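Local coordinates for protein Pbp related beta-lactamase (Pyrococcus abyssi, PDB 2QMI) that is probably a serine peptidase of the penicillin-binding protein and beta-lactamase family, assembling into a self-compartmentalizing octamer, at residues R369-G372 against I377-E380; A426-K431 against V435-E440. All coordinates share one frame; numbering follows the deposited sequence.

Both contacts are antiparallel hairpins in one closed eight-stranded barrel within the Pab87 octamerisation domain, and they come in series along the chain: contact 1 joins the first two strands, 368-371 and 378-384, and contact 2 the sixth and seventh, 422-431 and 434-439. Strand 442-446 lies between them in the closed barrel, and they are about 12 Å apart, centre to centre. The phenol of Tyr370 in contact 1 packs on contact 2, its OH against Val435 and Phe428 and its ring atom CE1 against Leu437, tying the two hairpins together through the barrel interior. Each contact also packs on a second subunit, consistent with part of the barrel surface taking part in octamer assembly.

Contact 1: R369-G372 against I377-E380; sequences RYMG and IKFE
This contact is the opening beta hairpin of the eight-stranded barrel, in which Tyr370 and Phe379 form the antiparallel hydrogen-bonded pair. The Tyr370 N to Phe379 O bond is short at 2.6 Å and almost straight, 178° at the hydrogen, although the donor is tilted from the carbonyl plane. Phe379 N returns a bond of 2.8 Å to Tyr370 O, this time in the carbonyl plane. Toward the turn, Gly372 N reaches Ile377 O at 2.9 Å through a more bent bond, 141°.

The two barrel faces differ in character. On one, Arg369 and Lys378 run side by side and point the same way, with Arg369 NH2 lying obliquely 3.4 Å from Lys378 CG. With CG anti to the backbone N (chi1 180°) and the chain extended as far as NE, the arginine carries its guanidinium alongside Lys378. Its NH2 also stands 4.3 Å from Lys378 NZ, a proximity of like charges that may be mildly unfavourable. Met371, bent at chi2 and chi3, folds its thioether across the lysine stem, SD lying 3.6 Å from Lys378 CG.

On the other face Tyr370 CB and Phe379 CB meet at 4.3 Å, and the rings diverge into the buried interior. Tyr370 OH bonds to Val366 O. Met371 bonds through its backbone to Ile445 of the flanking strand 442-446, and Arg369 to Ser447 just beyond it, while strand 387-392 borders 378-384 and receives the Phe379 ring on Leu390 and Ala392.

Contact 2: A426-K431 against V435-E440; sequences AEFYIK and VDLIFE
Leu437 and Phe428 form the tightly packed part of this hairpin, lying side by side in a non-hydrogen-bonded pair. Leu437 CD1 sits over one face of the Phe428 ring, a CH-pi contact 3.7 Å from the centroid. Val435 CG1 meets the edge of the same ring, in plane, 3.9 Å from Phe428 CD1. Leu437 CG is anti to its backbone N (chi1 169°), directing the branched end toward the Phe428 ring. At one end of this inner face Ala426 CB touches Phe439 CD1 at 3.5 Å; at the other, Ile430 CG1 lies beside Val435 CG2.

The opposite face is looser and partly open to solvent. Tyr429 crosses Ile438, its CE1 3.8 Å from Ile438 CG1, and turns a ring edge to Asp436 O. One water donates to both Tyr429 O, at 2.8 Å, and Asp436 OD1, at 2.6 Å, while OD2 forms a salt bridge with Arg443. Glu427 and Ile438 pack on Arg157 of a second subunit.

Paired backbone bonds join Glu427 with Ile438 and Tyr429 with Asp436, the straightest being Ile438 N to Glu427 O (166°). The whole is an antiparallel beta hairpin of the closed barrel, apolar inside and mixed on its partly solvent-touched outer face.

Contact 1: R369-G372 against I377-E380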
ATOM      1  N   ARG A 369      -2.808 -21.548  19.281  1.00 25.61           N
ATOM      2  CA  ARG A 369      -4.009 -20.727  19.436  1.00 25.44           C
ATOM      3  C   ARG A 369      -4.846 -21.322  20.563  1.00 24.78           C
ATOM      4  O   ARG A 369      -5.024 -22.533  20.632  1.00 24.70           O
ATOM      5  CB  ARG A 369      -4.802 -20.699  18.118  1.00 27.76           C
ATOM      6  CG  ARG A 369      -6.099 -19.875  18.151  1.00 30.90           C
ATOM      7  CD  ARG A 369      -6.506 -19.450  16.737  1.00 33.96           C
ATOM      8  NE  ARG A 369      -7.794 -18.759  16.670  1.00 35.28           N
ATOM      9  CZ  ARG A 369      -8.974 -19.331  16.913  1.00 36.81           C
ATOM     10  NH1 ARG A 369      -9.047 -20.616  17.246  1.00 37.14           N
ATOM     11  NH2 ARG A 369     -10.092 -18.619  16.813  1.00 37.27           N
ATOM     12  N   TYR A 370      -5.344 -20.466  21.445  1.00 23.35           N
ATOM     13  CA  TYR A 370      -6.143 -20.900  22.590  1.00 23.90           C
ATOM     14  C   TYR A 370      -7.562 -20.332  22.547  1.00 24.70           C
ATOM     15  O   TYR A 370      -7.750 -19.148  22.259  1.00 25.02           O
ATOM     16  CB  TYR A 370      -5.457 -20.455  23.890  1.00 22.50           C
ATOM     17  CG  TYR A 370      -4.199 -21.227  24.213  1.00 22.23           C
ATOM     18  CD1 TYR A 370      -4.216 -22.264  25.140  1.00 21.09           C
ATOM     19  CD2 TYR A 370      -2.988 -20.933  23.571  1.00 20.50           C
ATOM     20  CE1 TYR A 370      -3.064 -22.993  25.424  1.00 20.88           C
ATOM     21  CE2 TYR A 370      -1.835 -21.655  23.848  1.00 19.44           C
ATOM     22  CZ  TYR A 370      -1.879 -22.681  24.776  1.00 20.73           C
ATOM     23  OH  TYR A 370      -0.738 -23.384  25.074  1.00 20.79           O
ATOM     24  N   MET A 371      -8.549 -21.176  22.851  1.00 24.43           N
ATOM     25  CA  MET A 371      -9.958 -20.760  22.845  1.00 24.99           C
ATOM     26  C   MET A 371     -10.629 -20.867  24.210  1.00 22.90           C
ATOM     27  O   MET A 371     -10.317 -21.751  25.011  1.00 22.11           O
ATOM     28  CB  MET A 371     -10.777 -21.610  21.866  1.00 26.95           C
ATOM     29  CG  MET A 371     -10.275 -21.607  20.456  1.00 32.25           C
ATOM     30  SD  MET A 371     -10.072 -19.931  19.884  1.00 37.10           S
ATOM     31  CE  MET A 371     -11.769 -19.551  19.354  1.00 38.31           C
ATOM     32  N   GLY A 372     -11.575 -19.967  24.457  1.00 21.88           N
ATOM     33  CA  GLY A 372     -12.302 -19.997  25.708  1.00 20.72           C
ATOM     34  C   GLY A 372     -13.470 -20.956  25.570  1.00 19.42           C
ATOM     35  O   GLY A 372     -13.542 -21.721  24.600  1.00 18.10           O
ATOM     36  N   ILE A 377     -13.571 -16.343  23.540  1.00 21.61           N
ATOM     37  CA  ILE A 377     -12.397 -15.487  23.389  1.00 23.42           C
ATOM     38  C   ILE A 377     -11.241 -16.271  22.793  1.00 24.03           C
ATOM     39  O   ILE A 377     -11.097 -17.472  23.046  1.00 23.69           O
ATOM     40  CB  ILE A 377     -11.966 -14.868  24.737  1.00 23.78           C
ATOM     41  CG1 ILE A 377     -11.808 -15.960  25.801  1.00 22.60           C
ATOM     42  CG2 ILE A 377     -12.990 -13.826  25.173  1.00 25.11           C
ATOM     43  CD1 ILE A 377     -11.411 -15.426  27.157  1.00 19.96           C
ATOM     44  N   LYS A 378     -10.421 -15.585  21.999  1.00 26.06           N
ATOM     45  CA  LYS A 378      -9.287 -16.218  21.323  1.00 27.54           C
ATOM     46  C   LYS A 378      -7.945 -15.580  21.668  1.00 27.84           C
ATOM     47  O   LYS A 378      -7.811 -14.344  21.667  1.00 27.86           O
ATOM     48  CB  LYS A 378      -9.476 -16.153  19.800  1.00 28.81           C
ATOM     49  CG  LYS A 378     -10.887 -16.439  19.316  1.00 31.01           C
ATOM     50  CD  LYS A 378     -11.817 -15.256  19.553  1.00 33.42           C
ATOM     51  CE  LYS A 378     -13.263 -15.620  19.214  1.00 34.92           C
ATOM     52  NZ  LYS A 378     -13.383 -16.100  17.803  1.00 36.56           N
ATOM     53  N   PHE A 379      -6.955 -16.433  21.934  1.00 26.39           N
ATOM     54  CA  PHE A 379      -5.606 -15.997  22.279  1.00 27.61           C
ATOM     55  C   PHE A 379      -4.571 -16.820  21.528  1.00 27.58           C
ATOM     56  O   PHE A 379      -4.834 -17.956  21.145  1.00 27.44           O
ATOM     57  CB  PHE A 379      -5.343 -16.200  23.771  1.00 27.62           C
ATOM     58  CG  PHE A 379      -6.119 -15.282  24.663  1.00 28.45           C
ATOM     59  CD1 PHE A 379      -5.542 -14.117  25.148  1.00 28.51           C
ATOM     60  CD2 PHE A 379      -7.418 -15.600  25.047  1.00 28.50           C
ATOM     61  CE1 PHE A 379      -6.245 -13.280  26.011  1.00 29.66           C
ATOM     62  CE2 PHE A 379      -8.131 -14.769  25.909  1.00 29.04           C
ATOM     63  CZ  PHE A 379      -7.544 -13.608  26.393  1.00 29.49           C
ATOM     64  N   GLU A 380      -3.391 -16.245  21.322  1.00 28.05           N
ATOM     65  CA  GLU A 380      -2.316 -16.978  20.674  1.00 27.97           C
ATOM     66  C   GLU A 380      -1.062 -16.862  21.524  1.00 26.62           C
ATOM     67  O   GLU A 380      -0.706 -15.774  21.975  1.00 26.32           O
ATOM     68  CB  GLU A 380      -2.018 -16.460  19.266  1.00 30.78           C
ATOM     69  CG  GLU A 380      -0.715 -17.047  18.715  1.00 35.54           C
ATOM     70  CD  GLU A 380      -0.810 -17.515  17.272  1.00 39.07           C
ATOM     71  OE1 GLU A 380      -0.752 -16.655  16.356  1.00 40.81           O
ATOM     72  OE2 GLU A 380      -0.946 -18.748  17.061  1.00 40.82           O
TER

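Contact 2: A426-K431 against V435-E440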
ATOM      1  N   ALA A 426       0.257 -17.654  35.617  1.00 25.35           N
ATOM      2  CA  ALA A 426      -0.455 -18.368  34.564  1.00 25.42           C
ATOM      3  C   ALA A 426       0.056 -19.810  34.655  1.00 24.50           C
ATOM      4  O   ALA A 426       1.175 -20.043  35.118  1.00 24.63           O
ATOM      5  CB  ALA A 426      -0.129 -17.771  33.196  1.00 24.27           C
ATOM      6  N   GLU A 427      -0.761 -20.772  34.238  1.00 24.51           N
ATOM      7  CA  GLU A 427      -0.360 -22.178  34.281  1.00 24.66           C
ATOM      8  C   GLU A 427      -0.736 -22.910  33.003  1.00 23.48           C
ATOM      9  O   GLU A 427      -1.860 -22.796  32.521  1.00 23.20           O
ATOM     10  CB  GLU A 427      -0.999 -22.901  35.471  1.00 25.62           C
ATOM     11  CG  GLU A 427      -0.470 -22.483  36.832  1.00 29.84           C
ATOM     12  CD  GLU A 427      -1.343 -21.441  37.512  1.00 32.05           C
ATOM     13  OE1 GLU A 427      -2.541 -21.719  37.749  1.00 32.49           O
ATOM     14  OE2 GLU A 427      -0.828 -20.345  37.821  1.00 33.99           O
ATOM     15  N   PHE A 428       0.224 -23.650  32.460  1.00 22.18           N
ATOM     16  CA  PHE A 428       0.034 -24.428  31.244  1.00 22.73           C
ATOM     17  C   PHE A 428       0.048 -25.909  31.617  1.00 23.77           C
ATOM     18  O   PHE A 428       1.005 -26.379  32.231  1.00 23.40           O
ATOM     19  CB  PHE A 428       1.173 -24.150  30.256  1.00 22.02           C
ATOM     20  CG  PHE A 428       1.087 -22.811  29.583  1.00 20.81           C
ATOM     21  CD1 PHE A 428       0.246 -22.619  28.491  1.00 18.72           C
ATOM     22  CD2 PHE A 428       1.834 -21.733  30.049  1.00 20.84           C
ATOM     23  CE1 PHE A 428       0.150 -21.374  27.875  1.00 18.61           C
ATOM     24  CE2 PHE A 428       1.744 -20.482  29.438  1.00 19.45           C
ATOM     25  CZ  PHE A 428       0.900 -20.305  28.351  1.00 17.99           C
ATOM     26  N   TYR A 429      -1.011 -26.634  31.264  1.00 24.36           N
ATOM     27  CA  TYR A 429      -1.083 -28.064  31.553  1.00 24.08           C
ATOM     28  C   TYR A 429      -0.995 -28.847  30.240  1.00 25.14           C
ATOM     29  O   TYR A 429      -1.935 -28.832  29.442  1.00 24.91           O
ATOM     30  CB  TYR A 429      -2.394 -28.409  32.276  1.00 24.83           C
ATOM     31  CG  TYR A 429      -2.536 -27.806  33.669  1.00 24.52           C
ATOM     32  CD1 TYR A 429      -2.976 -26.492  33.843  1.00 24.21           C
ATOM     33  CD2 TYR A 429      -2.211 -28.548  34.808  1.00 24.99           C
ATOM     34  CE1 TYR A 429      -3.090 -25.926  35.123  1.00 25.34           C
ATOM     35  CE2 TYR A 429      -2.318 -27.998  36.088  1.00 25.54           C
ATOM     36  CZ  TYR A 429      -2.759 -26.686  36.239  1.00 26.44           C
ATOM     37  OH  TYR A 429      -2.882 -26.145  37.504  1.00 26.76           O
ATOM     38  N   ILE A 430       0.132 -29.523  30.015  1.00 25.56           N
ATOM     39  CA  ILE A 430       0.323 -30.295  28.784  1.00 27.60           C
ATOM     40  C   ILE A 430      -0.093 -31.748  28.989  1.00 28.45           C
ATOM     41  O   ILE A 430       0.449 -32.438  29.847  1.00 28.98           O
ATOM     42  CB  ILE A 430       1.804 -30.265  28.300  1.00 27.42           C
ATOM     43  CG1 ILE A 430       2.247 -28.827  28.012  1.00 27.10           C
ATOM     44  CG2 ILE A 430       1.952 -31.094  27.015  1.00 27.47           C
ATOM     45  CD1 ILE A 430       2.626 -28.021  29.241  1.00 26.82           C
ATOM     46  N   LYS A 431      -1.049 -32.213  28.189  1.00 30.54           N
ATOM     47  CA  LYS A 431      -1.552 -33.578  28.312  1.00 31.83           C
ATOM     48  C   LYS A 431      -2.401 -33.979  27.089  1.00 33.51           C
ATOM     49  O   LYS A 431      -3.190 -33.181  26.569  1.00 32.63           O
ATOM     50  CB  LYS A 431      -2.355 -33.672  29.624  1.00 32.46           C
ATOM     51  CG  LYS A 431      -3.269 -34.887  29.826  1.00 33.36           C
ATOM     52  CD  LYS A 431      -4.029 -34.737  31.161  1.00 34.67           C
ATOM     53  CE  LYS A 431      -5.261 -35.650  31.277  1.00 34.80           C
ATOM     54  NZ  LYS A 431      -4.911 -37.099  31.429  1.00 35.48           N
ATOM     55  N   VAL A 435      -3.344 -28.740  25.480  1.00 27.90           N
ATOM     56  CA  VAL A 435      -2.825 -27.874  26.543  1.00 27.00           C
ATOM     57  C   VAL A 435      -3.885 -26.951  27.152  1.00 25.69           C
ATOM     58  O   VAL A 435      -4.603 -26.258  26.432  1.00 26.25           O
ATOM     59  CB  VAL A 435      -1.658 -26.995  26.012  1.00 26.64           C
ATOM     60  CG1 VAL A 435      -1.194 -26.015  27.083  1.00 26.53           C
ATOM     61  CG2 VAL A 435      -0.507 -27.878  25.568  1.00 26.42           C
ATOM     62  N   ASP A 436      -3.975 -26.947  28.481  1.00 25.53           N
ATOM     63  CA  ASP A 436      -4.925 -26.087  29.195  1.00 26.47           C
ATOM     64  C   ASP A 436      -4.192 -24.906  29.821  1.00 25.19           C
ATOM     65  O   ASP A 436      -3.243 -25.096  30.587  1.00 25.35           O
ATOM     66  CB  ASP A 436      -5.634 -26.835  30.334  1.00 28.66           C
ATOM     67  CG  ASP A 436      -6.566 -27.913  29.843  1.00 30.78           C
ATOM     68  OD1 ASP A 436      -6.120 -29.076  29.715  1.00 33.42           O
ATOM     69  OD2 ASP A 436      -7.743 -27.593  29.587  1.00 30.79           O
ATOM     70  N   LEU A 437      -4.633 -23.696  29.499  1.00 23.21           N
ATOM     71  CA  LEU A 437      -4.026 -22.493  30.056  1.00 22.38           C
ATOM     72  C   LEU A 437      -4.981 -21.876  31.079  1.00 22.25           C
ATOM     73  O   LEU A 437      -6.136 -21.599  30.776  1.00 21.42           O
ATOM     74  CB  LEU A 437      -3.720 -21.475  28.947  1.00 20.32           C
ATOM     75  CG  LEU A 437      -3.313 -20.070  29.411  1.00 20.29           C
ATOM     76  CD1 LEU A 437      -2.140 -20.146  30.369  1.00 20.90           C
ATOM     77  CD2 LEU A 437      -2.962 -19.222  28.218  1.00 21.47           C
ATOM     78  N   ILE A 438      -4.496 -21.689  32.298  1.00 22.09           N
ATOM     79  CA  ILE A 438      -5.301 -21.087  33.352  1.00 22.20           C
ATOM     80  C   ILE A 438      -4.628 -19.765  33.680  1.00 22.22           C
ATOM     81  O   ILE A 438      -3.539 -19.750  34.250  1.00 23.22           O
ATOM     82  CB  ILE A 438      -5.317 -21.934  34.644  1.00 22.28           C
ATOM     83  CG1 ILE A 438      -5.782 -23.366  34.354  1.00 22.41           C
ATOM     84  CG2 ILE A 438      -6.205 -21.257  35.683  1.00 22.54           C
ATOM     85  CD1 ILE A 438      -7.195 -23.483  33.814  1.00 24.34           C
ATOM     86  N   PHE A 439      -5.266 -18.659  33.316  1.00 21.35           N
ATOM     87  CA  PHE A 439      -4.693 -17.345  33.577  1.00 20.91           C
ATOM     88  C   PHE A 439      -5.702 -16.425  34.271  1.00 20.22           C
ATOM     89  O   PHE A 439      -6.682 -15.979  33.672  1.00 16.95           O
ATOM     90  CB  PHE A 439      -4.203 -16.726  32.266  1.00 22.26           C
ATOM     91  CG  PHE A 439      -3.549 -15.393  32.436  1.00 24.44           C
ATOM     92  CD1 PHE A 439      -2.495 -15.231  33.330  1.00 26.14           C
ATOM     93  CD2 PHE A 439      -3.991 -14.292  31.707  1.00 25.71           C
ATOM     94  CE1 PHE A 439      -1.887 -13.991  33.498  1.00 27.35           C
ATOM     95  CE2 PHE A 439      -3.391 -13.043  31.865  1.00 27.26           C
ATOM     96  CZ  PHE A 439      -2.337 -12.893  32.764  1.00 27.76           C
ATOM     97  N   GLU A 440      -5.429 -16.142  35.540  1.00 18.37           N
ATOM     98  CA  GLU A 440      -6.296 -15.323  36.376  1.00 19.02           C
ATOM     99  C   GLU A 440      -7.710 -15.907  36.385  1.00 17.68           C
ATOM    100  O   GLU A 440      -7.926 -16.991  36.929  1.00 16.06           O
ATOM    101  CB  GLU A 440      -6.325 -13.863  35.907  1.00 20.64           C
ATOM    102  CG  GLU A 440      -7.091 -12.958  36.883  1.00 23.73           C
ATOM    103  CD  GLU A 440      -8.116 -12.066  36.193  1.00 25.10           C
ATOM    104  OE1 GLU A 440      -8.709 -12.508  35.183  1.00 25.73           O
ATOM    105  OE2 GLU A 440      -8.335 -10.931  36.670  1.00 25.31           O
TER
HETATM  106  O   HOH W   1      -4.038 -30.676  29.459  1.00 29.88           O